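Local coordinates for protein GCN5-related N-acetyltransferase (Sphaerobacter thermophilus, PDB 3TT2) that probably transfers an acyl group, such as an acetyl group, to an acceptor substrate, at residues Q59-V64 with W103-W107; N79-L85 with E110-D114; A123-V127 with R314-R318. All coordinates share one frame; numbering follows the deposited sequence.

Contact 1. Residues Q59-V64 with W103-W107; sequences QEAVLV and WLVQW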
ATOM      1  N   GLN A  59      10.687  15.671 -10.226  1.00 96.74           N
ATOM      2  CA  GLN A  59       9.275  16.035 -10.314  1.00 88.34           C
ATOM      3  C   GLN A  59       8.282  15.505  -9.260  1.00 80.10           C
ATOM      4  O   GLN A  59       7.313  16.182  -8.932  1.00 80.70           O
ATOM      5  CB  GLN A  59       8.766  15.771 -11.737  1.00 88.08           C
ATOM      6  CG  GLN A  59       9.664  16.364 -12.852  1.00 76.66           C
ATOM      7  CD  GLN A  59      10.059  17.833 -12.637  1.00 79.63           C
ATOM      8  OE1 GLN A  59       9.408  18.577 -11.897  1.00 76.49           O
ATOM      9  NE2 GLN A  59      11.144  18.247 -13.292  1.00 84.89           N
ATOM     10  N   GLU A  60       8.502  14.289  -8.766  1.00 78.95           N
ATOM     11  CA  GLU A  60       7.547  13.621  -7.863  1.00 69.54           C
ATOM     12  C   GLU A  60       7.757  13.686  -6.327  1.00 75.29           C
ATOM     13  O   GLU A  60       7.025  13.045  -5.575  1.00 71.95           O
ATOM     14  CB  GLU A  60       7.286  12.196  -8.334  1.00 67.20           C
ATOM     15  CG  GLU A  60       6.560  12.206  -9.655  1.00 75.64           C
ATOM     16  CD  GLU A  60       6.675  10.914 -10.441  1.00 90.45           C
ATOM     17  OE1 GLU A  60       6.879   9.838  -9.839  1.00 94.63           O
ATOM     18  OE2 GLU A  60       6.562  10.984 -11.685  1.00 97.15           O
ATOM     19  N   ALA A  61       8.755  14.428  -5.857  1.00 78.98           N
ATOM     20  CA  ALA A  61       8.967  14.540  -4.416  1.00 78.01           C
ATOM     21  C   ALA A  61       9.446  15.930  -4.044  1.00 75.89           C
ATOM     22  O   ALA A  61       9.995  16.651  -4.883  1.00 79.13           O
ATOM     23  CB  ALA A  61       9.946  13.495  -3.941  1.00 59.84           C
ATOM     24  N   VAL A  62       9.222  16.312  -2.791  1.00 65.41           N
ATOM     25  CA  VAL A  62       9.706  17.604  -2.308  1.00 68.06           C
ATOM     26  C   VAL A  62      10.368  17.464  -0.941  1.00 75.60           C
ATOM     27  O   VAL A  62       9.963  16.630  -0.136  1.00 77.52           O
ATOM     28  CB  VAL A  62       8.573  18.662  -2.256  1.00 78.60           C
ATOM     29  CG1 VAL A  62       7.612  18.371  -1.126  1.00 81.26           C
ATOM     30  CG2 VAL A  62       9.141  20.071  -2.107  1.00 81.58           C
ATOM     31  N   LEU A  63      11.400  18.269  -0.693  1.00 79.83           N
ATOM     32  CA  LEU A  63      12.081  18.289   0.603  1.00 80.82           C
ATOM     33  C   LEU A  63      12.163  19.709   1.155  1.00 84.43           C
ATOM     34  O   LEU A  63      12.720  20.593   0.512  1.00 91.88           O
ATOM     35  CB  LEU A  63      13.483  17.708   0.465  1.00 77.02           C
ATOM     36  CG  LEU A  63      14.430  17.889   1.647  1.00 81.92           C
ATOM     37  CD1 LEU A  63      13.825  17.230   2.851  1.00 80.96           C
ATOM     38  CD2 LEU A  63      15.783  17.282   1.328  1.00 85.21           C
ATOM     39  N   VAL A  64      11.600  19.937   2.338  1.00 83.47           N
ATOM     40  CA  VAL A  64      11.738  21.238   2.982  1.00 88.85           C
ATOM     41  C   VAL A  64      12.973  21.191   3.869  1.00 91.08           C
ATOM     42  O   VAL A  64      13.026  20.439   4.836  1.00 91.11           O
ATOM     43  CB  VAL A  64      10.489  21.628   3.823  1.00 87.74           C
ATOM     44  CG1 VAL A  64      10.709  22.949   4.531  1.00 92.42           C
ATOM     45  CG2 VAL A  64       9.265  21.729   2.950  1.00 84.19           C
ATOM     46  N   TRP A 103       1.635  23.478   3.921  1.00 80.26           N
ATOM     47  CA  TRP A 103       2.395  23.708   2.714  1.00 71.88           C
ATOM     48  C   TRP A 103       2.490  22.442   1.858  1.00 81.20           C
ATOM     49  O   TRP A 103       2.172  22.476   0.670  1.00 79.99           O
ATOM     50  CB  TRP A 103       3.778  24.223   3.073  1.00 77.26           C
ATOM     51  CG  TRP A 103       4.487  24.814   1.927  1.00 78.46           C
ATOM     52  CD1 TRP A 103       4.497  26.129   1.561  1.00 83.88           C
ATOM     53  CD2 TRP A 103       5.295  24.121   0.971  1.00 77.90           C
ATOM     54  NE1 TRP A 103       5.267  26.298   0.435  1.00 84.38           N
ATOM     55  CE2 TRP A 103       5.771  25.079   0.055  1.00 84.15           C
ATOM     56  CE3 TRP A 103       5.671  22.786   0.807  1.00 78.34           C
ATOM     57  CZ2 TRP A 103       6.608  24.742  -1.011  1.00 87.09           C
ATOM     58  CZ3 TRP A 103       6.500  22.454  -0.244  1.00 84.18           C
ATOM     59  CH2 TRP A 103       6.960  23.429  -1.142  1.00 87.38           C
ATOM     60  N   LEU A 104       2.911  21.332   2.460  1.00 78.91           N
ATOM     61  CA  LEU A 104       2.980  20.049   1.750  1.00 77.04           C
ATOM     62  C   LEU A 104       1.654  19.682   1.108  1.00 76.23           C
ATOM     63  O   LEU A 104       1.607  19.172  -0.013  1.00 72.00           O
ATOM     64  CB  LEU A 104       3.352  18.914   2.699  1.00 72.15           C
ATOM     65  CG  LEU A 104       4.733  18.942   3.331  1.00 76.70           C
ATOM     66  CD1 LEU A 104       4.953  17.662   4.103  1.00 78.58           C
ATOM     67  CD2 LEU A 104       5.778  19.116   2.249  1.00 79.60           C
ATOM     68  N   VAL A 105       0.577  19.927   1.841  1.00 72.85           N
ATOM     69  CA  VAL A 105      -0.742  19.581   1.361  1.00 67.80           C
ATOM     70  C   VAL A 105      -1.023  20.286   0.045  1.00 75.07           C
ATOM     71  O   VAL A 105      -1.358  19.633  -0.944  1.00 76.47           O
ATOM     72  CB  VAL A 105      -1.811  19.919   2.393  1.00 67.09           C
ATOM     73  CG1 VAL A 105      -3.195  19.852   1.766  1.00 59.91           C
ATOM     74  CG2 VAL A 105      -1.703  18.970   3.568  1.00 67.17           C
ATOM     75  N   GLN A 106      -0.856  21.608   0.025  1.00 77.75           N
ATOM     76  CA  GLN A 106      -1.118  22.383  -1.185  1.00 73.98           C
ATOM     77  C   GLN A 106      -0.131  22.024  -2.299  1.00 67.24           C
ATOM     78  O   GLN A 106      -0.510  21.981  -3.458  1.00 68.08           O
ATOM     79  CB  GLN A 106      -1.158  23.892  -0.896  1.00 84.10           C
ATOM     80  CG  GLN A 106      -1.343  24.773  -2.146  1.00104.56           C
ATOM     81  CD  GLN A 106      -2.732  25.423  -2.276  1.00113.51           C
ATOM     82  OE1 GLN A 106      -3.738  24.880  -1.815  1.00113.89           O
ATOM     83  NE2 GLN A 106      -2.779  26.596  -2.913  1.00113.39           N
ATOM     84  N   TRP A 107       1.118  21.736  -1.946  1.00 65.05           N
ATOM     85  CA  TRP A 107       2.105  21.258  -2.916  1.00 68.54           C
ATOM     86  C   TRP A 107       1.578  20.083  -3.739  1.00 70.13           C
ATOM     87  O   TRP A 107       1.725  20.034  -4.963  1.00 76.60           O
ATOM     88  CB  TRP A 107       3.393  20.818  -2.206  1.00 69.73           C
ATOM     89  CG  TRP A 107       4.403  20.206  -3.145  1.00 69.62           C
ATOM     90  CD1 TRP A 107       5.261  20.877  -3.960  1.00 73.21           C
ATOM     91  CD2 TRP A 107       4.646  18.806  -3.373  1.00 66.30           C
ATOM     92  NE1 TRP A 107       6.031  19.987  -4.676  1.00 77.20           N
ATOM     93  CE2 TRP A 107       5.674  18.711  -4.338  1.00 67.69           C
ATOM     94  CE3 TRP A 107       4.102  17.627  -2.847  1.00 63.23           C
ATOM     95  CZ2 TRP A 107       6.166  17.491  -4.795  1.00 60.94           C
ATOM     96  CZ3 TRP A 107       4.595  16.405  -3.300  1.00 59.81           C
ATOM     97  CH2 TRP A 107       5.613  16.350  -4.270  1.00 62.55           C
TER
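Val62 carries this contact, lying over Trp107 in a CH-pi interaction: its CG1 sits 3.8 Å from the centroid of the six-membered ring of Trp107, only 12° off the ring normal. Val62 CB follows it across the same indole, 3.6 Å from Trp107 CE2. With chi1 at 72°, CG1 stands between the backbone N and the carbonyl carbon, above the ring, while CG2 swings anti to N and meets the edge of the other indole, 4.0 Å from Trp103 CZ3. A beta-branched residue suits the place, since its two methyls serve two tryptophans at once.

Two further apolar contacts widen the patch. Leu104 CD2 comes within 3.9 Å of Val62 CG1, and Val64 CG2 lies 4.3 Å from Trp103 CZ3. Just before the strand, the backbone itself supplies a polar partner: Glu60 O approaches Trp107 at its edge, 3.8 Å from CH2. No hydrogen bond joins the segments, so shape and apolar burial do the work. The 103-107 part of helix 100-115 runs at 158° to strand 61-64, nearly antiparallel, and the pair forms an alpha/beta layer characteristic of the GNAT fold.

Contact 2. Residues N79-L85 with E110-D114; sequences NRRYVQL and EWIQD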
ATOM      1  N   ASN A  79       0.787   8.582  -8.618  1.00 62.04           N
ATOM      2  CA  ASN A  79      -0.140   9.135  -9.600  1.00 60.99           C
ATOM      3  C   ASN A  79      -0.838   8.046 -10.392  1.00 59.62           C
ATOM      4  O   ASN A  79      -0.181   7.246 -11.046  1.00 65.62           O
ATOM      5  CB  ASN A  79       0.616  10.063 -10.547  1.00 61.59           C
ATOM      6  CG  ASN A  79      -0.140  10.335 -11.826  1.00 68.51           C
ATOM      7  OD1 ASN A  79      -1.355  10.469 -11.816  1.00 68.46           O
ATOM      8  ND2 ASN A  79       0.580  10.421 -12.940  1.00 74.87           N
ATOM      9  N   ARG A  80      -2.165   8.005 -10.331  1.00 62.07           N
ATOM     10  CA  ARG A  80      -2.927   7.065 -11.158  1.00 67.80           C
ATOM     11  C   ARG A  80      -3.696   7.794 -12.254  1.00 67.09           C
ATOM     12  O   ARG A  80      -4.679   8.471 -11.969  1.00 64.89           O
ATOM     13  CB  ARG A  80      -3.914   6.276 -10.280  1.00 67.45           C
ATOM     14  CG  ARG A  80      -4.884   5.380 -11.053  1.00 81.48           C
ATOM     15  CD  ARG A  80      -5.923   4.708 -10.143  1.00 92.86           C
ATOM     16  NE  ARG A  80      -5.305   3.923  -9.076  1.00106.28           N
ATOM     17  CZ  ARG A  80      -5.963   3.419  -8.031  1.00115.40           C
ATOM     18  NH1 ARG A  80      -5.306   2.717  -7.106  1.00117.76           N
ATOM     19  NH2 ARG A  80      -7.273   3.618  -7.908  1.00114.72           N
ATOM     20  N   ARG A  81      -3.219   7.675 -13.496  1.00 75.41           N
ATOM     21  CA  ARG A  81      -3.901   8.164 -14.714  1.00 78.05           C
ATOM     22  C   ARG A  81      -4.246   9.646 -14.627  1.00 74.74           C
ATOM     23  O   ARG A  81      -5.108  10.125 -15.354  1.00 85.19           O
ATOM     24  CB  ARG A  81      -5.211   7.401 -14.973  1.00 87.44           C
ATOM     25  CG  ARG A  81      -5.088   5.962 -15.445  1.00 94.86           C
ATOM     26  CD  ARG A  81      -5.888   5.063 -14.517  1.00102.44           C
ATOM     27  NE  ARG A  81      -6.653   4.034 -15.224  1.00116.33           N
ATOM     28  CZ  ARG A  81      -7.704   3.403 -14.704  1.00121.53           C
ATOM     29  NH1 ARG A  81      -8.122   3.708 -13.481  1.00121.16           N
ATOM     30  NH2 ARG A  81      -8.345   2.475 -15.403  1.00124.65           N
ATOM     31  N   TYR A  82      -3.573  10.358 -13.735  1.00 71.46           N
ATOM     32  CA  TYR A  82      -3.833  11.759 -13.413  1.00 67.45           C
ATOM     33  C   TYR A  82      -5.267  12.019 -12.954  1.00 71.29           C
ATOM     34  O   TYR A  82      -5.729  13.167 -12.999  1.00 79.57           O
ATOM     35  CB  TYR A  82      -3.542  12.643 -14.638  1.00 64.65           C
ATOM     36  CG  TYR A  82      -2.136  12.490 -15.171  1.00 66.50           C
ATOM     37  CD1 TYR A  82      -1.075  13.119 -14.550  1.00 57.82           C
ATOM     38  CD2 TYR A  82      -1.873  11.722 -16.293  1.00 70.04           C
ATOM     39  CE1 TYR A  82       0.203  12.996 -15.024  1.00 62.66           C
ATOM     40  CE2 TYR A  82      -0.582  11.590 -16.783  1.00 70.53           C
ATOM     41  CZ  TYR A  82       0.455  12.232 -16.141  1.00 71.49           C
ATOM     42  OH  TYR A  82       1.751  12.113 -16.621  1.00 78.91           O
ATOM     43  N   VAL A  83      -6.007  10.988 -12.554  1.00 63.07           N
ATOM     44  CA  VAL A  83      -7.294  11.238 -11.901  1.00 63.98           C
ATOM     45  C   VAL A  83      -7.326  11.086 -10.384  1.00 66.05           C
ATOM     46  O   VAL A  83      -8.278  11.516  -9.718  1.00 70.37           O
ATOM     47  CB  VAL A  83      -8.401  10.343 -12.504  1.00 68.39           C
ATOM     48  CG1 VAL A  83      -8.617  10.694 -13.959  1.00 58.07           C
ATOM     49  CG2 VAL A  83      -8.062   8.856 -12.302  1.00 56.63           C
ATOM     50  N   GLN A  84      -6.312  10.418  -9.848  1.00 60.49           N
ATOM     51  CA  GLN A  84      -6.217  10.232  -8.421  1.00 52.45           C
ATOM     52  C   GLN A  84      -4.796  10.333  -7.958  1.00 58.41           C
ATOM     53  O   GLN A  84      -3.968   9.478  -8.294  1.00 58.68           O
ATOM     54  CB  GLN A  84      -6.771   8.882  -8.042  1.00 59.15           C
ATOM     55  CG  GLN A  84      -6.713   8.583  -6.568  1.00 67.81           C
ATOM     56  CD  GLN A  84      -7.686   7.489  -6.204  1.00 77.33           C
ATOM     57  OE1 GLN A  84      -7.294   6.344  -5.980  1.00 79.03           O
ATOM     58  NE2 GLN A  84      -8.977   7.830  -6.177  1.00 78.91           N
ATOM     59  N   LEU A  85      -4.525  11.307  -7.107  1.00 64.34           N
ATOM     60  CA  LEU A  85      -3.175  11.500  -6.647  1.00 58.58           C
ATOM     61  C   LEU A  85      -3.094  11.107  -5.193  1.00 57.36           C
ATOM     62  O   LEU A  85      -3.832  11.627  -4.361  1.00 71.05           O
ATOM     63  CB  LEU A  85      -2.776  12.955  -6.814  1.00 61.97           C
ATOM     64  CG  LEU A  85      -1.282  13.103  -6.559  1.00 61.02           C
ATOM     65  CD1 LEU A  85      -0.494  12.485  -7.724  1.00 60.89           C
ATOM     66  CD2 LEU A  85      -0.904  14.556  -6.287  1.00 54.25           C
ATOM     67  N   GLU A 110      -1.360  21.285  -5.851  1.00 72.70           N
ATOM     68  CA  GLU A 110      -0.883  22.008  -7.007  1.00 79.67           C
ATOM     69  C   GLU A 110      -0.200  21.034  -7.957  1.00 75.27           C
ATOM     70  O   GLU A 110      -0.123  21.293  -9.145  1.00 71.60           O
ATOM     71  CB  GLU A 110       0.054  23.157  -6.610  1.00 92.17           C
ATOM     72  CG  GLU A 110       1.500  22.735  -6.380  1.00107.57           C
ATOM     73  CD  GLU A 110       2.510  23.830  -6.724  1.00119.43           C
ATOM     74  OE1 GLU A 110       2.084  24.942  -7.117  1.00123.80           O
ATOM     75  OE2 GLU A 110       3.730  23.569  -6.607  1.00116.35           O
ATOM     76  N   TRP A 111       0.284  19.906  -7.441  1.00 74.59           N
ATOM     77  CA  TRP A 111       0.962  18.939  -8.296  1.00 68.55           C
ATOM     78  C   TRP A 111       0.005  18.433  -9.361  1.00 68.16           C
ATOM     79  O   TRP A 111       0.305  18.515 -10.554  1.00 70.45           O
ATOM     80  CB  TRP A 111       1.521  17.760  -7.498  1.00 60.09           C
ATOM     81  CG  TRP A 111       2.419  16.856  -8.316  1.00 64.59           C
ATOM     82  CD1 TRP A 111       3.778  16.904  -8.382  1.00 65.32           C
ATOM     83  CD2 TRP A 111       2.020  15.775  -9.178  1.00 73.15           C
ATOM     84  NE1 TRP A 111       4.252  15.927  -9.225  1.00 67.87           N
ATOM     85  CE2 TRP A 111       3.193  15.224  -9.730  1.00 70.45           C
ATOM     86  CE3 TRP A 111       0.781  15.224  -9.544  1.00 75.24           C
ATOM     87  CZ2 TRP A 111       3.170  14.157 -10.626  1.00 71.61           C
ATOM     88  CZ3 TRP A 111       0.760  14.156 -10.441  1.00 71.37           C
ATOM     89  CH2 TRP A 111       1.946  13.635 -10.967  1.00 69.70           C
ATOM     90  N   ILE A 112      -1.143  17.911  -8.931  1.00 59.09           N
ATOM     91  CA  ILE A 112      -2.135  17.387  -9.868  1.00 57.51           C
ATOM     92  C   ILE A 112      -2.803  18.481 -10.710  1.00 59.89           C
ATOM     93  O   ILE A 112      -3.088  18.268 -11.871  1.00 62.49           O
ATOM     94  CB  ILE A 112      -3.221  16.524  -9.185  1.00 56.98           C
ATOM     95  CG1 ILE A 112      -4.068  15.829 -10.251  1.00 55.86           C
ATOM     96  CG2 ILE A 112      -4.122  17.366  -8.303  1.00 59.65           C
ATOM     97  CD1 ILE A 112      -3.249  15.096 -11.295  1.00 57.40           C
ATOM     98  N   GLN A 113      -3.031  19.648 -10.132  1.00 55.38           N
ATOM     99  CA  GLN A 113      -3.638  20.741 -10.858  1.00 61.77           C
ATOM    100  C   GLN A 113      -2.815  21.189 -12.069  1.00 69.20           C
ATOM    101  O   GLN A 113      -3.367  21.544 -13.118  1.00 77.65           O
ATOM    102  CB  GLN A 113      -3.837  21.913  -9.920  1.00 66.06           C
ATOM    103  CG  GLN A 113      -4.958  21.695  -8.933  1.00 71.29           C
ATOM    104  CD  GLN A 113      -5.065  22.838  -7.960  1.00 80.17           C
ATOM    105  OE1 GLN A 113      -4.056  23.458  -7.603  1.00 80.75           O
ATOM    106  NE2 GLN A 113      -6.289  23.149  -7.544  1.00 80.04           N
ATOM    107  N   ASP A 114      -1.500  21.166 -11.919  1.00 59.24           N
ATOM    108  CA  ASP A 114      -0.582  21.573 -12.973  1.00 69.69           C
ATOM    109  C   ASP A 114      -0.513  20.556 -14.094  1.00 69.58           C
ATOM    110  O   ASP A 114      -0.102  20.892 -15.210  1.00 65.83           O
ATOM    111  CB  ASP A 114       0.838  21.739 -12.410  1.00 67.44           C
ATOM    112  CG  ASP A 114       0.978  22.951 -11.523  1.00 77.00           C
ATOM    113  OD1 ASP A 114      -0.013  23.685 -11.409  1.00 82.89           O
ATOM    114  OD2 ASP A 114       2.066  23.187 -10.951  1.00 80.16           O
TER
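Leu85, Asn79 and Tyr82 meet Trp111 and Ile112 where a beta hairpin packs under helix 100-115; strand 84-91 and the helix belong to the beta-alpha-beta unit completed by strand 125-132, and strand 71-80 is the hairpin partner. Leu85 does most for the strand side: CD1 lies 3.4 Å from Trp111 CZ3, and CD2 reaches Ile112 CB at 4.2 Å, so one branched residue fills the angle between two helix side chains. The Leu85 and Trp111 side chains cross at about a right angle. Asn79 adds its aliphatic part, CB lying 3.8 Å from Trp111 CH2 with amide and indole planes 59° apart. Ile112 CD1 points into the turn, 3.6 Å from Tyr82 O, and also meets the edge of the Tyr82 ring.

Asn79 suits its place by its amide as well. OD1 accepts from Tyr82 N at 2.9 Å, on a lone pair in the carbonyl plane, while ND2 stands 3.3 Å above the plane of the Tyr82 ring, toward its rim. A leucine in its place would probably leave Tyr82 N without this acceptor and the turn freer to move. Trp111 NE1 is held by Gln59 O. Val83 and Gln84 both face Arg80, so this is a classic bulged hairpin, its turn fixed by an Asx motif and covered by the crossover helix.

Contact 3. Residues A123-V127 with R314-R318; sequences AQVTV and RKEIR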
ATOM      1  N   ALA A 123     -13.466  13.424 -16.517  1.00 91.40           N
ATOM      2  CA  ALA A 123     -13.021  12.726 -15.305  1.00 84.32           C
ATOM      3  C   ALA A 123     -12.907  13.626 -14.085  1.00 78.31           C
ATOM      4  O   ALA A 123     -12.305  14.699 -14.154  1.00 76.33           O
ATOM      5  CB  ALA A 123     -11.677  12.045 -15.557  1.00 78.84           C
ATOM      6  N   GLN A 124     -13.466  13.168 -12.965  1.00 78.36           N
ATOM      7  CA  GLN A 124     -13.249  13.837 -11.694  1.00 78.02           C
ATOM      8  C   GLN A 124     -11.827  13.583 -11.241  1.00 74.84           C
ATOM      9  O   GLN A 124     -11.251  12.540 -11.531  1.00 76.41           O
ATOM     10  CB  GLN A 124     -14.217  13.348 -10.628  1.00 75.02           C
ATOM     11  CG  GLN A 124     -13.799  12.091  -9.920  1.00 72.38           C
ATOM     12  CD  GLN A 124     -14.427  11.963  -8.534  1.00 77.42           C
ATOM     13  OE1 GLN A 124     -14.986  12.922  -7.994  1.00 75.47           O
ATOM     14  NE2 GLN A 124     -14.322  10.770  -7.947  1.00 79.07           N
ATOM     15  N   VAL A 125     -11.267  14.545 -10.525  1.00 69.61           N
ATOM     16  CA  VAL A 125      -9.875  14.478 -10.129  1.00 66.15           C
ATOM     17  C   VAL A 125      -9.792  14.565  -8.618  1.00 66.35           C
ATOM     18  O   VAL A 125     -10.304  15.516  -8.036  1.00 78.60           O
ATOM     19  CB  VAL A 125      -9.086  15.636 -10.751  1.00 66.19           C
ATOM     20  CG1 VAL A 125      -7.676  15.665 -10.206  1.00 54.11           C
ATOM     21  CG2 VAL A 125      -9.109  15.536 -12.282  1.00 58.40           C
ATOM     22  N   THR A 126      -9.179  13.568  -7.982  1.00 54.42           N
ATOM     23  CA  THR A 126      -9.047  13.561  -6.525  1.00 52.21           C
ATOM     24  C   THR A 126      -7.601  13.519  -6.059  1.00 58.63           C
ATOM     25  O   THR A 126      -6.725  13.030  -6.767  1.00 64.46           O
ATOM     26  CB  THR A 126      -9.828  12.388  -5.847  1.00 59.82           C
ATOM     27  OG1 THR A 126      -9.268  11.119  -6.223  1.00 58.14           O
ATOM     28  CG2 THR A 126     -11.310  12.427  -6.222  1.00 56.29           C
ATOM     29  N   VAL A 127      -7.366  14.061  -4.863  1.00 64.59           N
ATOM     30  CA  VAL A 127      -6.106  13.885  -4.135  1.00 59.90           C
ATOM     31  C   VAL A 127      -6.426  13.178  -2.830  1.00 58.88           C
ATOM     32  O   VAL A 127      -7.464  13.448  -2.213  1.00 59.63           O
ATOM     33  CB  VAL A 127      -5.452  15.216  -3.761  1.00 57.32           C
ATOM     34  CG1 VAL A 127      -4.204  14.971  -2.943  1.00 53.70           C
ATOM     35  CG2 VAL A 127      -5.134  16.025  -4.996  1.00 56.13           C
ATOM     36  N   ARG A 314      -9.730  11.825   1.430  1.00 76.03           N
ATOM     37  CA  ARG A 314      -9.831  12.201   0.026  1.00 71.33           C
ATOM     38  C   ARG A 314     -10.521  13.545  -0.189  1.00 72.13           C
ATOM     39  O   ARG A 314     -11.489  13.869   0.492  1.00 76.66           O
ATOM     40  CB  ARG A 314     -10.593  11.128  -0.735  1.00 66.21           C
ATOM     41  CG  ARG A 314     -10.572  11.320  -2.222  1.00 66.21           C
ATOM     42  CD  ARG A 314     -11.235  10.159  -2.908  1.00 67.18           C
ATOM     43  NE  ARG A 314     -10.496   8.905  -2.748  1.00 63.30           N
ATOM     44  CZ  ARG A 314     -11.080   7.710  -2.789  1.00 62.18           C
ATOM     45  NH1 ARG A 314     -12.399   7.649  -2.963  1.00 60.04           N
ATOM     46  NH2 ARG A 314     -10.370   6.586  -2.649  1.00 56.79           N
ATOM     47  N   LYS A 315     -10.024  14.318  -1.147  1.00 69.29           N
ATOM     48  CA  LYS A 315     -10.649  15.586  -1.515  1.00 73.55           C
ATOM     49  C   LYS A 315     -10.825  15.649  -3.024  1.00 76.67           C
ATOM     50  O   LYS A 315      -9.969  15.175  -3.765  1.00 85.11           O
ATOM     51  CB  LYS A 315      -9.781  16.753  -1.053  1.00 71.89           C
ATOM     52  CG  LYS A 315     -10.371  18.126  -1.296  1.00 67.79           C
ATOM     53  CD  LYS A 315      -9.287  19.164  -1.144  1.00 68.62           C
ATOM     54  CE  LYS A 315      -9.843  20.568  -1.100  1.00 76.27           C
ATOM     55  NZ  LYS A 315      -8.755  21.542  -0.775  1.00 79.06           N
ATOM     56  N   GLU A 316     -11.921  16.238  -3.487  1.00 72.25           N
ATOM     57  CA  GLU A 316     -12.147  16.320  -4.923  1.00 74.07           C
ATOM     58  C   GLU A 316     -11.618  17.629  -5.494  1.00 81.59           C
ATOM     59  O   GLU A 316     -12.158  18.698  -5.206  1.00 86.27           O
ATOM     60  CB  GLU A 316     -13.629  16.181  -5.257  1.00 79.86           C
ATOM     61  CG  GLU A 316     -13.948  16.388  -6.732  1.00 89.99           C
ATOM     62  CD  GLU A 316     -15.437  16.556  -7.013  1.00 98.59           C
ATOM     63  OE1 GLU A 316     -15.913  17.715  -7.076  1.00 98.51           O
ATOM     64  OE2 GLU A 316     -16.126  15.526  -7.183  1.00101.29           O
ATOM     65  N   ILE A 317     -10.574  17.527  -6.318  1.00 79.55           N
ATOM     66  CA  ILE A 317      -9.948  18.687  -6.952  1.00 78.82           C
ATOM     67  C   ILE A 317     -10.756  19.211  -8.146  1.00 85.77           C
ATOM     68  O   ILE A 317     -10.897  20.427  -8.327  1.00 86.79           O
ATOM     69  CB  ILE A 317      -8.522  18.368  -7.407  1.00 78.07           C
ATOM     70  CG1 ILE A 317      -7.641  18.020  -6.204  1.00 77.30           C
ATOM     71  CG2 ILE A 317      -7.932  19.536  -8.173  1.00 85.64           C
ATOM     72  CD1 ILE A 317      -7.613  19.058  -5.116  1.00 75.27           C
ATOM     73  N   ARG A 318     -11.283  18.302  -8.961  1.00 85.52           N
ATOM     74  CA  ARG A 318     -12.196  18.706 -10.024  1.00 93.76           C
ATOM     75  C   ARG A 318     -13.367  17.747 -10.111  1.00 74.36           C
ATOM     76  O   ARG A 318     -13.182  16.549 -10.021  1.00 78.30           O
ATOM     77  CB  ARG A 318     -11.453  18.721 -11.358  1.00 93.12           C
ATOM     78  CG  ARG A 318     -12.204  19.355 -12.505  1.00 89.50           C
ATOM     79  CD  ARG A 318     -11.444  19.163 -13.804  1.00 88.68           C
ATOM     80  NE  ARG A 318     -11.388  17.759 -14.197  1.00 84.57           N
ATOM     81  CZ  ARG A 318     -10.761  17.316 -15.279  1.00 81.70           C
ATOM     82  NH1 ARG A 318     -10.135  18.167 -16.077  1.00 79.25           N
ATOM     83  NH2 ARG A 318     -10.764  16.022 -15.564  1.00 79.56           N
TER
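Arg318 leaves the backbone extended, CG anti to N (chi1 -170°), and then bends at chi3 (66°), which lays a face of its guanidinium against Val125 CG2, 3.7 Å from NE, and turns its edge to Ala123 O. Ile317, with CG1 anti to its carbonyl carbon (chi1 -63°), instead reaches along the strand to Val127 CG2.

The backbones pair antiparallel. Val127 and Lys315 exchange two bonds, Lys315 N to Val127 O at 2.9 Å and Val127 N to Lys315 O at 3.0 Å. Val125 N donates to Arg318 O at 2.8 Å. Val125 O, in return, accepts from both Ile317 N (2.7 Å) and Arg318 N (3.1 Å), the signature of a classic beta bulge. Thr126 points to the other face from the valines, where CB packs 3.9 Å from Arg314 CG and OG1 takes a weak hydrogen bond from Gln84 NE2, so a small beta-branched hydroxyl residue fits. Lys315 carries its amine away to a salt bridge with Glu109.

Arg318 NH2 bonds to Ala123 O, at a doubtfully short modelled length, and to Pro120 O. These carbonyls would probably favour the positive charge and may help to hold the bulged end, besides the backbone bonds.

How the contacts relate
From the N terminus, contact 1 opens at 59-64 and closes at 103-107, and contact 2 opens within that loop, at 79-85, but closes beyond it at 110-114, so the two cross. Both hang on helix 100-115, and they touch beside Trp111; together they fasten the helix over strand 61-65 and the hairpin that follows. Contact 3 comes in series after them and closes a far longer loop, 123-127 with 314-318, which takes in most of the second half of the chain. It brings strand 305-316 back beside strand 125-132. Backbone pairing of Val83 and Leu85 with Thr126 connects contacts 2 and 3, while Ile112 packs on Val125.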